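PDB 5UGR: malyl-CoA lyase/beta-methylmalyl-CoA lyase from Methylobacterium extorquens, which belongs to the HpcH/HpaI aldolase/citrate lyase family and has a TIM-barrel fold with a bound magnesium ion. Local coordinates for residues A[30-40]-A[254-265]. Sequence-based numbering, arbitrary orientation.
Sequences KSAASKADVIF and WAIHPSQIDLAN
A36, in the loop 33-37, comes nearest to I261 on helix 259-268, their CA atoms 5.9 Å apart, before the chain turns into strand 38-42. I261 presses two branches onto this loop: CG2 lies 3.6 Å from K35 C and equally close to A36 N, while CD1 reaches the CB of S34. One turn on, N265 donates from ND2 to K35 O (3.0 Å, N-H...O angle 154°); K35 O lies almost in the amide plane of N265, but the donor sits above the carbonyl plane, off the lone pairs. S16 OG donates to N265 OD1, so both ends of the amide are held; D37, which forms salt bridges with R15 and K324, slides past it without a bond. On the solvent side K35, extended beyond CG, passes obliquely across D262, its CD 3.9 Å from D262 OD1, and a water joins K35 NZ to D262 OD2. Inside the barrel F40 turns its edge to the six-membered ring of W254 in a T-shaped stack, centroids 4.9 Å apart and planes at 69°. W254 NE1 bonds S162 OG, and its side chain lies about 6 Å from the magnesium ion bound by D45, E140 and D167. Strand 16-21 separates the two strands, a neighbourhood characteristic of the closing seam of a TIM barrel.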
ATOM      1  N   LYS A  30     -42.923  21.760  -5.913  1.00 28.74           N
ATOM      2  CA  LYS A  30     -43.678  21.053  -4.897  1.00 29.01           C
ATOM      3  C   LYS A  30     -42.715  20.549  -3.827  1.00 28.61           C
ATOM      4  O   LYS A  30     -43.026  20.603  -2.646  1.00 30.37           O
ATOM      5  CB  LYS A  30     -44.430  19.903  -5.545  1.00 34.83           C
ATOM      6  CG  LYS A  30     -45.300  19.060  -4.617  1.00 45.43           C
ATOM      7  CD  LYS A  30     -46.226  18.156  -5.449  1.00 57.06           C
ATOM      8  CE  LYS A  30     -46.917  17.062  -4.624  1.00 56.14           C
ATOM      9  NZ  LYS A  30     -45.985  16.039  -4.048  1.00 50.51           N
ATOM     10  N   SER A  31     -41.515  20.112  -4.229  1.00 25.21           N
ATOM     11  CA  SER A  31     -40.552  19.539  -3.221  1.00 23.94           C
ATOM     12  C   SER A  31     -40.022  20.542  -2.237  1.00 24.32           C
ATOM     13  O   SER A  31     -39.682  20.192  -1.107  1.00 24.43           O
ATOM     14  CB  SER A  31     -39.387  18.844  -3.909  1.00 24.74           C
ATOM     15  OG  SER A  31     -38.437  19.746  -4.449  1.00 25.12           O
ATOM     16  N   ALA A  32     -40.010  21.826  -2.620  1.00 26.60           N
ATOM     17  CA  ALA A  32     -39.439  22.830  -1.748  1.00 25.71           C
ATOM     18  C   ALA A  32     -40.244  23.012  -0.476  1.00 24.49           C
ATOM     19  O   ALA A  32     -39.670  23.394   0.550  1.00 27.08           O
ATOM     20  CB  ALA A  32     -39.313  24.169  -2.467  1.00 28.88           C
ATOM     21  N   ALA A  33     -41.536  22.687  -0.519  1.00 26.78           N
ATOM     22  CA  ALA A  33     -42.398  22.783   0.654  1.00 29.89           C
ATOM     23  C   ALA A  33     -42.525  21.465   1.437  1.00 29.64           C
ATOM     24  O   ALA A  33     -43.308  21.392   2.388  1.00 33.33           O
ATOM     25  CB  ALA A  33     -43.784  23.247   0.212  1.00 32.08           C
ATOM     26  N   SER A  34     -41.782  20.433   1.028  1.00 26.77           N
ATOM     27  CA  SER A  34     -41.896  19.122   1.650  1.00 24.63           C
ATOM     28  C   SER A  34     -41.190  19.106   3.002  1.00 22.18           C
ATOM     29  O   SER A  34     -40.494  20.034   3.403  1.00 25.16           O
ATOM     30  CB  SER A  34     -41.330  18.031   0.764  1.00 25.92           C
ATOM     31  OG  SER A  34     -39.923  18.051   0.803  1.00 23.82           O
ATOM     32  N   LYS A  35     -41.415  17.988   3.679  1.00 21.29           N
ATOM     33  CA  LYS A  35     -40.808  17.689   4.967  1.00 20.33           C
ATOM     34  C   LYS A  35     -39.494  16.902   4.905  1.00 19.72           C
ATOM     35  O   LYS A  35     -38.974  16.460   5.934  1.00 19.95           O
ATOM     36  CB  LYS A  35     -41.819  16.996   5.866  1.00 21.46           C
ATOM     37  CG  LYS A  35     -43.019  17.883   6.240  1.00 25.81           C
ATOM     38  CD  LYS A  35     -43.990  17.103   7.082  1.00 32.09           C
ATOM     39  CE  LYS A  35     -45.244  17.953   7.302  1.00 38.94           C
ATOM     40  NZ  LYS A  35     -46.168  17.222   8.221  1.00 50.99           N
ATOM     41  N   ALA A  36     -38.910  16.794   3.733  1.00 17.65           N
ATOM     42  CA  ALA A  36     -37.613  16.096   3.602  1.00 17.15           C
ATOM     43  C   ALA A  36     -36.535  16.888   4.287  1.00 17.26           C
ATOM     44  O   ALA A  36     -36.505  18.121   4.224  1.00 20.73           O
ATOM     45  CB  ALA A  36     -37.257  15.956   2.149  1.00 16.97           C
ATOM     46  N   ASP A  37     -35.593  16.166   4.899  1.00 16.09           N
ATOM     47  CA  ASP A  37     -34.411  16.814   5.509  1.00 16.80           C
ATOM     48  C   ASP A  37     -33.414  17.264   4.467  1.00 16.02           C
ATOM     49  O   ASP A  37     -32.758  18.298   4.607  1.00 17.67           O
ATOM     50  CB  ASP A  37     -33.721  15.871   6.470  1.00 16.33           C
ATOM     51  CG  ASP A  37     -34.547  15.531   7.745  1.00 18.11           C
ATOM     52  OD1 ASP A  37     -35.435  16.333   8.122  1.00 18.51           O
ATOM     53  OD2 ASP A  37     -34.214  14.507   8.399  1.00 16.71           O
ATOM     54  N   VAL A  38     -33.210  16.392   3.485  1.00 16.43           N
ATOM     55  CA  VAL A  38     -32.207  16.580   2.442  1.00 15.45           C
ATOM     56  C   VAL A  38     -32.927  16.374   1.114  1.00 15.90           C
ATOM     57  O   VAL A  38     -33.732  15.461   0.995  1.00 16.52           O
ATOM     58  CB  VAL A  38     -31.083  15.487   2.567  1.00 16.57           C
ATOM     59  CG1 VAL A  38     -30.063  15.608   1.455  1.00 18.46           C
ATOM     60  CG2 VAL A  38     -30.378  15.558   3.922  1.00 16.84           C
ATOM     61  N   ILE A  39     -32.636  17.219   0.134  1.00 15.62           N
ATOM     62  CA  ILE A  39     -33.159  17.038  -1.217  1.00 16.21           C
ATOM     63  C   ILE A  39     -32.004  17.027  -2.188  1.00 15.62           C
ATOM     64  O   ILE A  39     -31.127  17.897  -2.103  1.00 17.67           O
ATOM     65  CB  ILE A  39     -34.157  18.186  -1.635  1.00 18.17           C
ATOM     66  CG1 ILE A  39     -35.414  18.077  -0.766  1.00 19.31           C
ATOM     67  CG2 ILE A  39     -34.503  18.059  -3.138  1.00 19.67           C
ATOM     68  CD1 ILE A  39     -36.452  19.169  -1.028  1.00 22.14           C
ATOM     69  N   PHE A  40     -31.993  16.058  -3.108  1.00 14.80           N
ATOM     70  CA  PHE A  40     -31.111  16.193  -4.249  1.00 14.80           C
ATOM     71  C   PHE A  40     -31.886  16.404  -5.513  1.00 15.21           C
ATOM     72  O   PHE A  40     -32.886  15.731  -5.770  1.00 16.05           O
ATOM     73  CB  PHE A  40     -30.048  15.061  -4.384  1.00 14.88           C
ATOM     74  CG  PHE A  40     -30.535  13.722  -4.861  1.00 15.29           C
ATOM     75  CD1 PHE A  40     -30.730  13.450  -6.198  1.00 15.71           C
ATOM     76  CD2 PHE A  40     -30.608  12.657  -3.966  1.00 16.25           C
ATOM     77  CE1 PHE A  40     -31.069  12.173  -6.617  1.00 16.96           C
ATOM     78  CE2 PHE A  40     -30.923  11.387  -4.371  1.00 16.34           C
ATOM     79  CZ  PHE A  40     -31.146  11.144  -5.736  1.00 15.96           C
ATOM     80  N   TRP A 254     -33.462   7.138   1.536  1.00 13.62           N
ATOM     81  CA  TRP A 254     -34.060   7.873   0.452  1.00 14.80           C
ATOM     82  C   TRP A 254     -35.591   7.765   0.445  1.00 14.89           C
ATOM     83  O   TRP A 254     -36.162   6.744   0.783  1.00 15.61           O
ATOM     84  CB  TRP A 254     -33.557   7.404  -0.910  1.00 14.44           C
ATOM     85  CG  TRP A 254     -32.120   7.720  -1.189  1.00 13.99           C
ATOM     86  CD1 TRP A 254     -31.098   7.966  -0.295  1.00 13.35           C
ATOM     87  CD2 TRP A 254     -31.532   7.722  -2.479  1.00 12.93           C
ATOM     88  NE1 TRP A 254     -29.922   8.159  -0.974  1.00 13.63           N
ATOM     89  CE2 TRP A 254     -30.151   8.004  -2.323  1.00 13.21           C
ATOM     90  CE3 TRP A 254     -32.037   7.512  -3.748  1.00 14.48           C
ATOM     91  CZ2 TRP A 254     -29.295   8.074  -3.406  1.00 15.13           C
ATOM     92  CZ3 TRP A 254     -31.207   7.580  -4.820  1.00 16.94           C
ATOM     93  CH2 TRP A 254     -29.835   7.844  -4.661  1.00 16.08           C
ATOM     94  N   ALA A 255     -36.188   8.846  -0.056  1.00 15.18           N
ATOM     95  CA  ALA A 255     -37.573   8.894  -0.475  1.00 15.68           C
ATOM     96  C   ALA A 255     -37.583   9.199  -1.978  1.00 16.95           C
ATOM     97  O   ALA A 255     -37.018  10.202  -2.432  1.00 18.44           O
ATOM     98  CB  ALA A 255     -38.355   9.941   0.315  1.00 18.34           C
ATOM     99  N   ILE A 256     -38.223   8.335  -2.725  1.00 18.44           N
ATOM    100  CA  ILE A 256     -38.384   8.553  -4.170  1.00 20.69           C
ATOM    101  C   ILE A 256     -39.857   8.712  -4.535  1.00 22.95           C
ATOM    102  O   ILE A 256     -40.200   8.811  -5.721  1.00 28.50           O
ATOM    103  CB  ILE A 256     -37.666   7.489  -5.044  1.00 20.72           C
ATOM    104  CG1 ILE A 256     -38.174   6.089  -4.785  1.00 22.67           C
ATOM    105  CG2 ILE A 256     -36.143   7.532  -4.868  1.00 23.53           C
ATOM    106  CD1 ILE A 256     -37.748   5.117  -5.892  1.00 23.46           C
ATOM    107  N   HIS A 257     -40.711   8.752  -3.529  1.00 20.42           N
ATOM    108  CA  HIS A 257     -42.149   9.079  -3.654  1.00 21.39           C
ATOM    109  C   HIS A 257     -42.506   9.842  -2.409  1.00 21.39           C
ATOM    110  O   HIS A 257     -41.989   9.542  -1.314  1.00 20.95           O
ATOM    111  CB  HIS A 257     -42.937   7.797  -3.704  1.00 23.40           C
ATOM    112  CG  HIS A 257     -44.397   7.989  -3.930  1.00 30.09           C
ATOM    113  ND1 HIS A 257     -45.311   8.158  -2.901  1.00 32.73           N
ATOM    114  CD2 HIS A 257     -45.109   8.020  -5.076  1.00 30.96           C
ATOM    115  CE1 HIS A 257     -46.519   8.297  -3.414  1.00 32.00           C
ATOM    116  NE2 HIS A 257     -46.429   8.218  -4.733  1.00 42.21           N
ATOM    117  N   PRO A 258     -43.361  10.887  -2.525  1.00 23.49           N
ATOM    118  CA  PRO A 258     -43.595  11.722  -1.354  1.00 24.02           C
ATOM    119  C   PRO A 258     -44.069  11.015  -0.084  1.00 23.28           C
ATOM    120  O   PRO A 258     -43.761  11.447   1.035  1.00 23.95           O
ATOM    121  CB  PRO A 258     -44.644  12.741  -1.859  1.00 30.24           C
ATOM    122  CG  PRO A 258     -44.466  12.774  -3.329  1.00 32.57           C
ATOM    123  CD  PRO A 258     -44.069  11.391  -3.723  1.00 28.51           C
ATOM    124  N   SER A 259     -44.812   9.932  -0.244  1.00 23.16           N
ATOM    125  CA  SER A 259     -45.273   9.109   0.887  1.00 25.04           C
ATOM    126  C   SER A 259     -44.153   8.551   1.761  1.00 20.90           C
ATOM    127  O   SER A 259     -44.347   8.286   2.928  1.00 23.01           O
ATOM    128  CB  SER A 259     -46.098   7.940   0.398  1.00 26.59           C
ATOM    129  OG  SER A 259     -45.316   6.971  -0.338  1.00 27.22           O
ATOM    130  N   GLN A 260     -42.982   8.429   1.187  1.00 18.81           N
ATOM    131  CA  GLN A 260     -41.870   7.849   1.917  1.00 17.53           C
ATOM    132  C   GLN A 260     -41.172   8.814   2.878  1.00 18.05           C
ATOM    133  O   GLN A 260     -40.481   8.385   3.796  1.00 18.74           O
ATOM    134  CB  GLN A 260     -40.880   7.223   0.968  1.00 17.14           C
ATOM    135  CG  GLN A 260     -41.434   6.044   0.225  1.00 18.31           C
ATOM    136  CD  GLN A 260     -40.532   5.523  -0.849  1.00 16.46           C
ATOM    137  OE1 GLN A 260     -39.612   6.214  -1.326  1.00 17.23           O
ATOM    138  NE2 GLN A 260     -40.809   4.312  -1.298  1.00 17.28           N
ATOM    139  N   ILE A 261     -41.408  10.106   2.706  1.00 16.33           N
ATOM    140  CA  ILE A 261     -40.775  11.115   3.549  1.00 17.07           C
ATOM    141  C   ILE A 261     -41.137  10.973   5.010  1.00 17.14           C
ATOM    142  O   ILE A 261     -40.236  10.932   5.861  1.00 17.92           O
ATOM    143  CB  ILE A 261     -41.101  12.537   3.059  1.00 19.18           C
ATOM    144  CG1 ILE A 261     -40.541  12.781   1.642  1.00 19.14           C
ATOM    145  CG2 ILE A 261     -40.539  13.590   3.995  1.00 20.11           C
ATOM    146  CD1 ILE A 261     -41.065  14.041   0.976  1.00 22.50           C
ATOM    147  N   ASP A 262     -42.439  10.864   5.319  1.00 18.02           N
ATOM    148  CA  ASP A 262     -42.866  10.769   6.718  1.00 19.26           C
ATOM    149  C   ASP A 262     -42.390   9.435   7.309  1.00 18.22           C
ATOM    150  O   ASP A 262     -42.058   9.354   8.504  1.00 19.87           O
ATOM    151  CB  ASP A 262     -44.390  10.880   6.833  1.00 20.84           C
ATOM    152  CG  ASP A 262     -44.896  12.311   6.669  1.00 29.23           C
ATOM    153  OD1 ASP A 262     -44.107  13.275   6.631  1.00 29.30           O
ATOM    154  OD2 ASP A 262     -46.119  12.456   6.528  1.00 32.16           O
ATOM    155  N   LEU A 263     -42.357   8.395   6.478  1.00 16.56           N
ATOM    156  CA  LEU A 263     -41.964   7.060   6.959  1.00 16.86           C
ATOM    157  C   LEU A 263     -40.485   7.087   7.395  1.00 18.72           C
ATOM    158  O   LEU A 263     -40.156   6.620   8.484  1.00 19.29           O
ATOM    159  CB  LEU A 263     -42.217   5.945   5.946  1.00 19.03           C
ATOM    160  CG  LEU A 263     -43.625   5.761   5.424  1.00 20.01           C
ATOM    161  CD1 LEU A 263     -43.662   4.709   4.361  1.00 21.73           C
ATOM    162  CD2 LEU A 263     -44.537   5.404   6.563  1.00 25.65           C
ATOM    163  N   ALA A 264     -39.620   7.703   6.574  1.00 16.54           N
ATOM    164  CA  ALA A 264     -38.183   7.826   6.908  1.00 16.79           C
ATOM    165  C   ALA A 264     -38.004   8.732   8.098  1.00 15.08           C
ATOM    166  O   ALA A 264     -37.225   8.412   9.032  1.00 17.01           O
ATOM    167  CB  ALA A 264     -37.384   8.329   5.721  1.00 16.81           C
ATOM    168  N   ASN A 265     -38.711   9.874   8.097  1.00 15.14           N
ATOM    169  CA  ASN A 265     -38.552  10.746   9.243  1.00 16.36           C
ATOM    170  C   ASN A 265     -38.890  10.095  10.558  1.00 17.15           C
ATOM    171  O   ASN A 265     -38.220  10.339  11.586  1.00 19.57           O
ATOM    172  CB  ASN A 265     -39.344  12.019   9.054  1.00 17.74           C
ATOM    173  CG  ASN A 265     -38.678  12.988   8.042  1.00 18.30           C
ATOM    174  OD1 ASN A 265     -37.510  12.870   7.703  1.00 18.38           O
ATOM    175  ND2 ASN A 265     -39.451  13.944   7.549  1.00 17.72           N
TER
HETATM  176  O   HOH W   1     -47.187  14.810   6.423  1.00 50.54           O